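Local coordinates for uncharacterized protein (Bacteroides ovatus CL02T12C04, PDB 6PTM) that probably hydrolyses carrageenan chains from their ends, as an exo-acting enzyme of glycoside hydrolase family 42, at residues D161-F171 and N548-R559; Q505-E513 and G525-Q533. All blocks are in the same frame, centred on the assembly; numbering follows the deposited sequence.

Contact 1 of 2, residues D161-F171 and N548-R559; sequences DMLVYEGKPVF and NSVSDYIMSFQR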
# COMPACT_ATOMS: atom_id res chain seq x y z
N ASP A 161 10.17 6.16 10.88
CA ASP A 161 9.72 5.64 9.56
C ASP A 161 10.57 4.42 9.17
O ASP A 161 10.52 4.02 8.02
CB ASP A 161 9.83 6.70 8.45
CG ASP A 161 11.20 7.31 8.26
OD1 ASP A 161 12.02 7.17 9.14
OD2 ASP A 161 11.43 7.93 7.24
N MET A 162 11.28 3.82 10.13
CA MET A 162 12.17 2.69 9.76
C MET A 162 11.95 1.44 10.60
O MET A 162 11.50 1.54 11.72
CB MET A 162 13.64 3.05 9.96
CG MET A 162 14.08 4.35 9.33
SD MET A 162 15.73 4.83 9.86
CE MET A 162 15.35 5.52 11.47
N LEU A 163 12.32 0.32 10.00
CA LEU A 163 12.49 -0.96 10.72
C LEU A 163 14.02 -1.05 10.87
O LEU A 163 14.72 -0.98 9.85
CB LEU A 163 11.91 -2.11 9.90
CG LEU A 163 10.40 -2.24 10.03
CD1 LEU A 163 9.87 -3.35 9.15
CD2 LEU A 163 10.00 -2.48 11.48
N VAL A 164 14.50 -1.15 12.10
CA VAL A 164 15.96 -1.07 12.36
C VAL A 164 16.54 -2.41 12.83
O VAL A 164 15.99 -3.01 13.75
CB VAL A 164 16.25 0.05 13.37
CG1 VAL A 164 17.70 0.07 13.82
CG2 VAL A 164 15.83 1.41 12.86
N TYR A 165 17.59 -2.85 12.15
CA TYR A 165 18.41 -4.01 12.58
C TYR A 165 19.85 -3.51 12.74
O TYR A 165 20.43 -3.04 11.75
CB TYR A 165 18.32 -5.15 11.56
CG TYR A 165 19.13 -6.35 11.94
CD1 TYR A 165 18.80 -7.10 13.06
CD2 TYR A 165 20.22 -6.77 11.18
CE1 TYR A 165 19.57 -8.19 13.47
CE2 TYR A 165 20.98 -7.87 11.56
CZ TYR A 165 20.65 -8.58 12.70
OH TYR A 165 21.39 -9.66 13.08
N GLU A 166 20.42 -3.63 13.94
CA GLU A 166 21.85 -3.32 14.19
C GLU A 166 22.13 -1.90 13.71
O GLU A 166 23.21 -1.65 13.14
CB GLU A 166 22.77 -4.34 13.53
CG GLU A 166 22.59 -5.73 14.14
CD GLU A 166 23.66 -6.76 13.84
OE1 GLU A 166 24.32 -6.68 12.79
OE2 GLU A 166 23.77 -7.68 14.66
N GLY A 167 21.20 -1.00 13.98
CA GLY A 167 21.33 0.45 13.78
C GLY A 167 21.13 0.87 12.33
O GLY A 167 21.34 2.00 12.07
N LYS A 168 20.67 0.00 11.45
CA LYS A 168 20.43 0.37 10.05
C LYS A 168 18.98 0.08 9.68
O LYS A 168 18.42 -0.92 10.13
CB LYS A 168 21.39 -0.42 9.16
CG LYS A 168 22.83 0.07 9.23
CD LYS A 168 22.90 1.42 8.56
CE LYS A 168 24.17 2.16 8.88
NZ LYS A 168 24.15 3.44 8.14
N PRO A 169 18.40 0.89 8.76
CA PRO A 169 17.11 0.58 8.15
C PRO A 169 17.19 -0.75 7.38
O PRO A 169 18.17 -0.98 6.60
CB PRO A 169 16.76 1.77 7.23
CG PRO A 169 17.89 2.76 7.40
CD PRO A 169 19.00 2.11 8.18
N VAL A 170 16.15 -1.58 7.57
CA VAL A 170 15.91 -2.78 6.74
C VAL A 170 14.45 -2.75 6.24
O VAL A 170 13.64 -1.95 6.76
CB VAL A 170 16.24 -4.09 7.48
CG1 VAL A 170 17.72 -4.17 7.81
CG2 VAL A 170 15.40 -4.30 8.73
N PHE A 171 14.17 -3.59 5.27
CA PHE A 171 12.86 -3.80 4.64
C PHE A 171 12.50 -5.28 4.76
O PHE A 171 13.33 -6.13 4.43
CB PHE A 171 12.90 -3.27 3.21
CG PHE A 171 13.38 -1.83 3.15
CD1 PHE A 171 12.57 -0.80 3.62
CD2 PHE A 171 14.65 -1.52 2.69
CE1 PHE A 171 13.02 0.51 3.63
CE2 PHE A 171 15.10 -0.21 2.73
CZ PHE A 171 14.29 0.80 3.19
N ASN A 548 17.98 -3.65 1.24
CA ASN A 548 18.76 -3.57 2.50
C ASN A 548 20.16 -3.02 2.22
O ASN A 548 20.64 -2.21 3.02
CB ASN A 548 18.79 -4.92 3.23
CG ASN A 548 17.45 -5.25 3.86
OD1 ASN A 548 16.57 -4.39 3.95
ND2 ASN A 548 17.28 -6.51 4.24
N SER A 549 20.80 -3.45 1.15
CA SER A 549 22.22 -3.16 0.84
C SER A 549 22.36 -1.66 0.56
O SER A 549 23.49 -1.13 0.71
CB SER A 549 22.73 -4.00 -0.31
OG SER A 549 22.33 -3.51 -1.59
N VAL A 550 21.27 -1.00 0.18
CA VAL A 550 21.31 0.46 -0.09
C VAL A 550 20.26 1.19 0.74
O VAL A 550 19.75 2.25 0.29
CB VAL A 550 21.17 0.74 -1.60
CG1 VAL A 550 22.41 0.31 -2.34
CG2 VAL A 550 19.92 0.14 -2.23
N SER A 551 19.99 0.73 1.96
CA SER A 551 18.78 1.17 2.69
C SER A 551 18.91 2.65 3.05
O SER A 551 17.86 3.31 3.20
CB SER A 551 18.51 0.32 3.93
OG SER A 551 19.59 0.42 4.83
N ASP A 552 20.13 3.18 3.23
CA ASP A 552 20.27 4.64 3.48
C ASP A 552 19.80 5.42 2.24
O ASP A 552 19.06 6.42 2.40
CB ASP A 552 21.67 5.04 3.95
CG ASP A 552 22.00 4.53 5.36
OD1 ASP A 552 21.09 4.58 6.32
OD2 ASP A 552 23.17 4.09 5.53
N TYR A 553 20.20 4.99 1.04
CA TYR A 553 19.74 5.63 -0.21
C TYR A 553 18.20 5.56 -0.26
O TYR A 553 17.54 6.57 -0.56
CB TYR A 553 20.37 4.95 -1.43
CG TYR A 553 21.86 5.18 -1.61
CD1 TYR A 553 22.55 6.17 -0.92
CD2 TYR A 553 22.58 4.39 -2.50
CE1 TYR A 553 23.90 6.38 -1.14
CE2 TYR A 553 23.92 4.59 -2.72
CZ TYR A 553 24.58 5.59 -2.05
OH TYR A 553 25.92 5.79 -2.27
N ILE A 554 17.63 4.39 0.05
CA ILE A 554 16.18 4.12 -0.05
C ILE A 554 15.48 5.05 0.93
O ILE A 554 14.50 5.76 0.51
CB ILE A 554 15.87 2.62 0.17
CG1 ILE A 554 16.52 1.73 -0.88
CG2 ILE A 554 14.37 2.41 0.22
CD1 ILE A 554 16.19 2.08 -2.32
N MET A 555 15.97 5.17 2.16
CA MET A 555 15.27 6.07 3.10
C MET A 555 15.39 7.51 2.57
O MET A 555 14.42 8.22 2.70
CB MET A 555 15.78 5.98 4.54
CG MET A 555 15.63 4.63 5.16
SD MET A 555 13.91 3.99 5.12
CE MET A 555 13.04 5.41 5.79
N SER A 556 16.52 7.92 1.97
CA SER A 556 16.65 9.28 1.40
C SER A 556 15.61 9.48 0.28
O SER A 556 14.94 10.57 0.24
CB SER A 556 18.04 9.56 0.92
OG SER A 556 18.93 9.60 2.02
N PHE A 557 15.44 8.49 -0.59
CA PHE A 557 14.39 8.58 -1.64
C PHE A 557 12.99 8.67 -1.00
O PHE A 557 12.21 9.50 -1.48
CB PHE A 557 14.44 7.42 -2.63
CG PHE A 557 15.60 7.46 -3.58
CD1 PHE A 557 15.73 8.50 -4.50
CD2 PHE A 557 16.57 6.47 -3.58
CE1 PHE A 557 16.80 8.55 -5.38
CE2 PHE A 557 17.60 6.50 -4.49
CZ PHE A 557 17.74 7.54 -5.37
N GLN A 558 12.68 7.89 0.04
CA GLN A 558 11.32 7.89 0.67
C GLN A 558 11.08 9.27 1.30
O GLN A 558 9.95 9.78 1.27
CB GLN A 558 11.17 6.84 1.78
CG GLN A 558 11.09 5.38 1.32
CD GLN A 558 10.76 4.47 2.47
OE1 GLN A 558 10.59 4.94 3.63
NE2 GLN A 558 10.61 3.18 2.18
N ARG A 559 12.12 9.84 1.91
CA ARG A 559 11.99 11.08 2.73
C ARG A 559 12.16 12.32 1.87
O ARG A 559 11.92 13.42 2.39
CB ARG A 559 13.06 11.13 3.83
CG ARG A 559 12.88 10.05 4.89
CD ARG A 559 14.13 9.88 5.70
NE ARG A 559 13.95 8.95 6.82
CZ ARG A 559 14.96 8.47 7.55
NH1 ARG A 559 16.21 8.81 7.26
NH2 ARG A 559 14.72 7.68 8.59
O HOH W 1 10.18 7.52 4.91
O HOH W 2 10.12 2.95 5.43
O HOH W 3 21.65 4.97 8.75
O HOH W 4 20.24 -2.80 5.66
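D161 and R559 form a side-on salt bridge: R559 NE reaches D161 OD2 and R559 NH2 reaches D161 OD1, both at 2.8 Å and nearly straight. Both bonds use syn lone pairs, and the carboxylate and guanidinium planes lie only 17° apart. With CG between the backbone N and the carbonyl carbon (chi1 56°), the D161 carboxylate is swung toward R559, whose chain runs extended from CG to NE. M162 SD lies 3.3 Å from R559 NH2, and M555 CB covers one guanidinium face. With D161 replaced by an alanine, the R559 guanidinium would probably lose its counter-charge and be free to turn. A more exposed salt bridge joins K168 NZ to D552 OD2 at 2.9 Å, with a water linking NZ to D552 OD1.

Two hydrogen bonds tie the hairpin's second strand to the helical side. S551 OG donates to P169 O at 2.7 Å, tilted from the carbonyl plane, and F171 N gives its hydrogen to N548 OD1 at 2.9 Å, within the amide carbonyl plane. A water donates to both D161 O and Q558 OE1, while Q558 NE2 binds T497 O.

The apolar centre is M555, folded back at chi2 and chi3. Its CG packs on the P169 ring, CE reaches M162 CG, and SD stands at the edge of the F171 ring, 3.7 Å from CZ, in a Met-aromatic contact. F171 CZ meets I554 CG2 at 3.4 Å.

The hairpin of strands 162-165 and 168-175 closes through a two-residue type I' turn. The axis of segment 168-170 crosses that of helix 551-559 at 76°, with a closest approach of 8.2 Å. T497 of helix 486-498 touches F171 and I554; Y553, S556 and F557 meet strands 707-715 and 718-725, so helix 551-559 packs between hairpin and C-terminal antiparallel sheet.

Contact 2 of 2, residues Q505-E513 and G525-Q533; sequences QTWYWCRRE and GYAASNNHQ
Y508, R511 and N531 hold together the loop that follows strand 503-506, probably the last strand of the family's (β/α)8 barrel, and leads to helix 534-549. The peptide before Y508 is cis, as in many clan A glycosidases, where a non-proline cis bond follows a tryptophan at the end of this strand. The Y508 ring lies with one face against the W507 indole and the other against C510 CB; its OH comes in beside the G525-Y526 peptide, in the plane of the Y526 ring. N530 faces the Y508 backbone with both ends of its amide, OD1 accepting from Y508 N at 3.1 Å and ND2 donating to Y508 O at 2.9 Å.

N531 stands nearly perpendicular to the Y508 ring, its amide plane turned 85° from it. Its OD1 takes R511 N at 3.1 Å and, weakly, C510 N, while S529 OG fixes the amide's rotation by accepting from ND2 at 2.9 Å (169°).

R511, bent at chi2 (-89°), crosses Y526 at about a right angle, with R511 CD 3.1 Å from Y526 OH. D88 and E120 form salt bridges with its NH2 and probably balance its charge, and H532 turns a ring edge to one guanidinium face. From the same face of the carbonyl plane, R511 NE at 2.8 Å and NH2 at 3.0 Å both donate to N531 O.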
# COMPACT_ATOMS: atom_id res chain seq x y z
N GLN A 505 3.53 -8.45 4.22
CA GLN A 505 3.10 -9.86 4.28
C GLN A 505 2.43 -10.12 2.94
O GLN A 505 1.30 -9.61 2.77
CB GLN A 505 2.15 -10.12 5.45
CG GLN A 505 1.87 -11.61 5.59
CD GLN A 505 0.97 -11.94 6.74
OE1 GLN A 505 -0.00 -11.24 7.04
NE2 GLN A 505 1.31 -13.02 7.41
N THR A 506 3.09 -10.81 2.00
CA THR A 506 2.61 -10.94 0.61
C THR A 506 1.52 -12.03 0.52
O THR A 506 1.71 -13.11 1.13
CB THR A 506 3.75 -11.21 -0.37
OG1 THR A 506 4.72 -10.16 -0.26
CG2 THR A 506 3.23 -11.39 -1.78
N TRP A 507 0.44 -11.76 -0.21
CA TRP A 507 -0.58 -12.79 -0.57
C TRP A 507 -0.02 -13.69 -1.68
O TRP A 507 0.28 -13.20 -2.76
CB TRP A 507 -1.87 -12.11 -1.04
CG TRP A 507 -2.96 -13.04 -1.48
CD1 TRP A 507 -3.21 -13.46 -2.76
CD2 TRP A 507 -3.96 -13.68 -0.66
NE1 TRP A 507 -4.29 -14.30 -2.79
CE2 TRP A 507 -4.77 -14.46 -1.52
CE3 TRP A 507 -4.26 -13.69 0.72
CZ2 TRP A 507 -5.88 -15.18 -1.06
CZ3 TRP A 507 -5.36 -14.40 1.17
CH2 TRP A 507 -6.14 -15.15 0.30
N TYR A 508 0.16 -15.00 -1.45
CA TYR A 508 0.00 -15.72 -0.18
C TYR A 508 0.69 -17.10 -0.27
O TYR A 508 0.90 -17.61 -1.36
CB TYR A 508 -1.45 -15.95 0.26
CG TYR A 508 -2.34 -16.84 -0.60
CD1 TYR A 508 -3.41 -17.52 -0.04
CD2 TYR A 508 -2.17 -16.93 -1.98
CE1 TYR A 508 -4.27 -18.29 -0.81
CE2 TYR A 508 -3.01 -17.70 -2.76
CZ TYR A 508 -4.08 -18.37 -2.19
OH TYR A 508 -4.92 -19.11 -2.98
N TRP A 509 1.06 -17.66 0.87
CA TRP A 509 1.76 -18.96 0.93
C TRP A 509 0.78 -20.00 1.45
O TRP A 509 0.81 -20.34 2.65
CB TRP A 509 3.02 -18.87 1.78
CG TRP A 509 3.96 -20.04 1.67
CD1 TRP A 509 3.72 -21.36 1.92
CD2 TRP A 509 5.37 -19.94 1.36
NE1 TRP A 509 4.87 -22.09 1.78
CE2 TRP A 509 5.90 -21.25 1.45
CE3 TRP A 509 6.21 -18.87 1.03
CZ2 TRP A 509 7.25 -21.51 1.21
CZ3 TRP A 509 7.54 -19.13 0.79
CH2 TRP A 509 8.05 -20.43 0.89
N CYS A 510 -0.11 -20.42 0.56
CA CYS A 510 -1.22 -21.35 0.88
C CYS A 510 -0.70 -22.80 0.84
O CYS A 510 -1.42 -23.65 1.37
CB CYS A 510 -2.37 -21.16 -0.09
SG CYS A 510 -3.91 -21.87 0.54
N ARG A 511 0.47 -23.06 0.26
CA ARG A 511 1.16 -24.39 0.29
C ARG A 511 1.38 -24.84 1.73
O ARG A 511 1.89 -24.06 2.55
CB ARG A 511 2.52 -24.30 -0.40
CG ARG A 511 2.45 -24.20 -1.91
CD ARG A 511 2.44 -25.58 -2.59
NE ARG A 511 2.76 -25.43 -4.00
CZ ARG A 511 2.76 -26.41 -4.90
NH1 ARG A 511 2.45 -27.65 -4.55
NH2 ARG A 511 3.15 -26.16 -6.14
N ARG A 512 1.05 -26.10 2.03
CA ARG A 512 1.41 -26.74 3.32
C ARG A 512 2.81 -27.33 3.14
O ARG A 512 3.31 -27.37 1.96
CB ARG A 512 0.36 -27.79 3.74
CG ARG A 512 -1.07 -27.28 3.87
CD ARG A 512 -1.27 -26.13 4.86
NE ARG A 512 -0.87 -24.80 4.36
CZ ARG A 512 -0.74 -23.67 5.09
NH1 ARG A 512 -1.01 -23.67 6.39
NH2 ARG A 512 -0.32 -22.56 4.49
N GLU A 513 3.43 -27.78 4.23
CA GLU A 513 4.80 -28.35 4.19
C GLU A 513 4.86 -29.52 3.19
O GLU A 513 5.89 -29.64 2.48
CB GLU A 513 5.25 -28.77 5.59
CG GLU A 513 6.75 -29.05 5.68
CD GLU A 513 7.22 -29.57 7.03
OE1 GLU A 513 6.42 -29.56 7.98
OE2 GLU A 513 8.39 -29.96 7.12
N GLY A 525 -7.96 -18.16 -5.83
CA GLY A 525 -6.68 -17.44 -5.70
C GLY A 525 -5.45 -18.29 -5.97
O GLY A 525 -4.34 -17.69 -6.18
N TYR A 526 -5.58 -19.63 -5.97
CA TYR A 526 -4.43 -20.54 -5.74
C TYR A 526 -3.65 -20.82 -7.03
O TYR A 526 -2.43 -20.58 -7.04
CB TYR A 526 -4.85 -21.85 -5.07
CG TYR A 526 -3.69 -22.69 -4.60
CD1 TYR A 526 -2.85 -22.26 -3.58
CD2 TYR A 526 -3.45 -23.94 -5.16
CE1 TYR A 526 -1.80 -23.05 -3.13
CE2 TYR A 526 -2.42 -24.75 -4.70
CZ TYR A 526 -1.59 -24.31 -3.68
OH TYR A 526 -0.56 -25.10 -3.24
N ALA A 527 -4.28 -21.34 -8.08
CA ALA A 527 -3.52 -21.83 -9.25
C ALA A 527 -2.80 -20.65 -9.93
O ALA A 527 -3.43 -19.56 -10.09
CB ALA A 527 -4.43 -22.60 -10.19
N ALA A 528 -1.52 -20.84 -10.30
CA ALA A 528 -0.71 -19.87 -11.08
C ALA A 528 -0.44 -18.61 -10.24
O ALA A 528 -0.05 -17.57 -10.82
CB ALA A 528 -1.41 -19.54 -12.40
N SER A 529 -0.65 -18.70 -8.92
CA SER A 529 -0.16 -17.74 -7.90
C SER A 529 1.30 -18.12 -7.60
O SER A 529 1.85 -19.14 -8.19
CB SER A 529 -1.04 -17.76 -6.66
OG SER A 529 -0.86 -18.94 -5.86
N ASN A 530 1.91 -17.38 -6.67
CA ASN A 530 3.32 -17.57 -6.26
C ASN A 530 3.51 -19.01 -5.79
O ASN A 530 4.65 -19.48 -5.89
CB ASN A 530 3.77 -16.54 -5.22
CG ASN A 530 2.93 -16.52 -3.97
OD1 ASN A 530 2.00 -15.71 -3.89
ND2 ASN A 530 3.23 -17.42 -3.04
N ASN A 531 2.44 -19.67 -5.33
CA ASN A 531 2.48 -21.07 -4.83
C ASN A 531 2.95 -22.02 -5.96
O ASN A 531 3.30 -23.18 -5.64
CB ASN A 531 1.14 -21.49 -4.24
CG ASN A 531 0.81 -20.66 -3.02
OD1 ASN A 531 1.31 -20.96 -1.91
ND2 ASN A 531 -0.09 -19.70 -3.20
N HIS A 532 2.96 -21.55 -7.21
CA HIS A 532 3.44 -22.29 -8.40
C HIS A 532 4.63 -21.60 -9.09
O HIS A 532 4.93 -21.96 -10.27
CB HIS A 532 2.28 -22.47 -9.41
CG HIS A 532 1.17 -23.29 -8.85
ND1 HIS A 532 -0.12 -23.24 -9.32
CD2 HIS A 532 1.17 -24.23 -7.87
CE1 HIS A 532 -0.86 -24.10 -8.65
NE2 HIS A 532 -0.09 -24.72 -7.75
N GLN A 533 5.31 -20.66 -8.44
CA GLN A 533 6.30 -19.79 -9.16
C GLN A 533 7.57 -19.62 -8.32
O GLN A 533 7.76 -18.60 -7.63
CB GLN A 533 5.70 -18.43 -9.47
CG GLN A 533 4.44 -18.48 -10.31
CD GLN A 533 3.72 -17.15 -10.30
OE1 GLN A 533 3.64 -16.48 -9.26
NE2 GLN A 533 3.18 -16.77 -11.47
O HOH W 5 -4.15 -15.09 -5.72

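In the fold
Contacts 1 and 2 lie at different ends of what is probably one (β/α)8 barrel, their centres 28 Å apart and their nearest atoms about 10 Å apart. Two routes join them: strands 168-175 and 503-506 are neighbours in one sheet, and helix 534-549 begins just after segment 525-533 and ends within 548-559. Contact 1 fastens the hairpin that leads into what is probably the first barrel strand to the helix after the barrel's presumed last one. Contact 2 shapes the loop beyond the C-terminal end of strand 503-506, the side on which barrel glycosidases carry their active site; the structure is without ligand, so nearness to substrate is inferred.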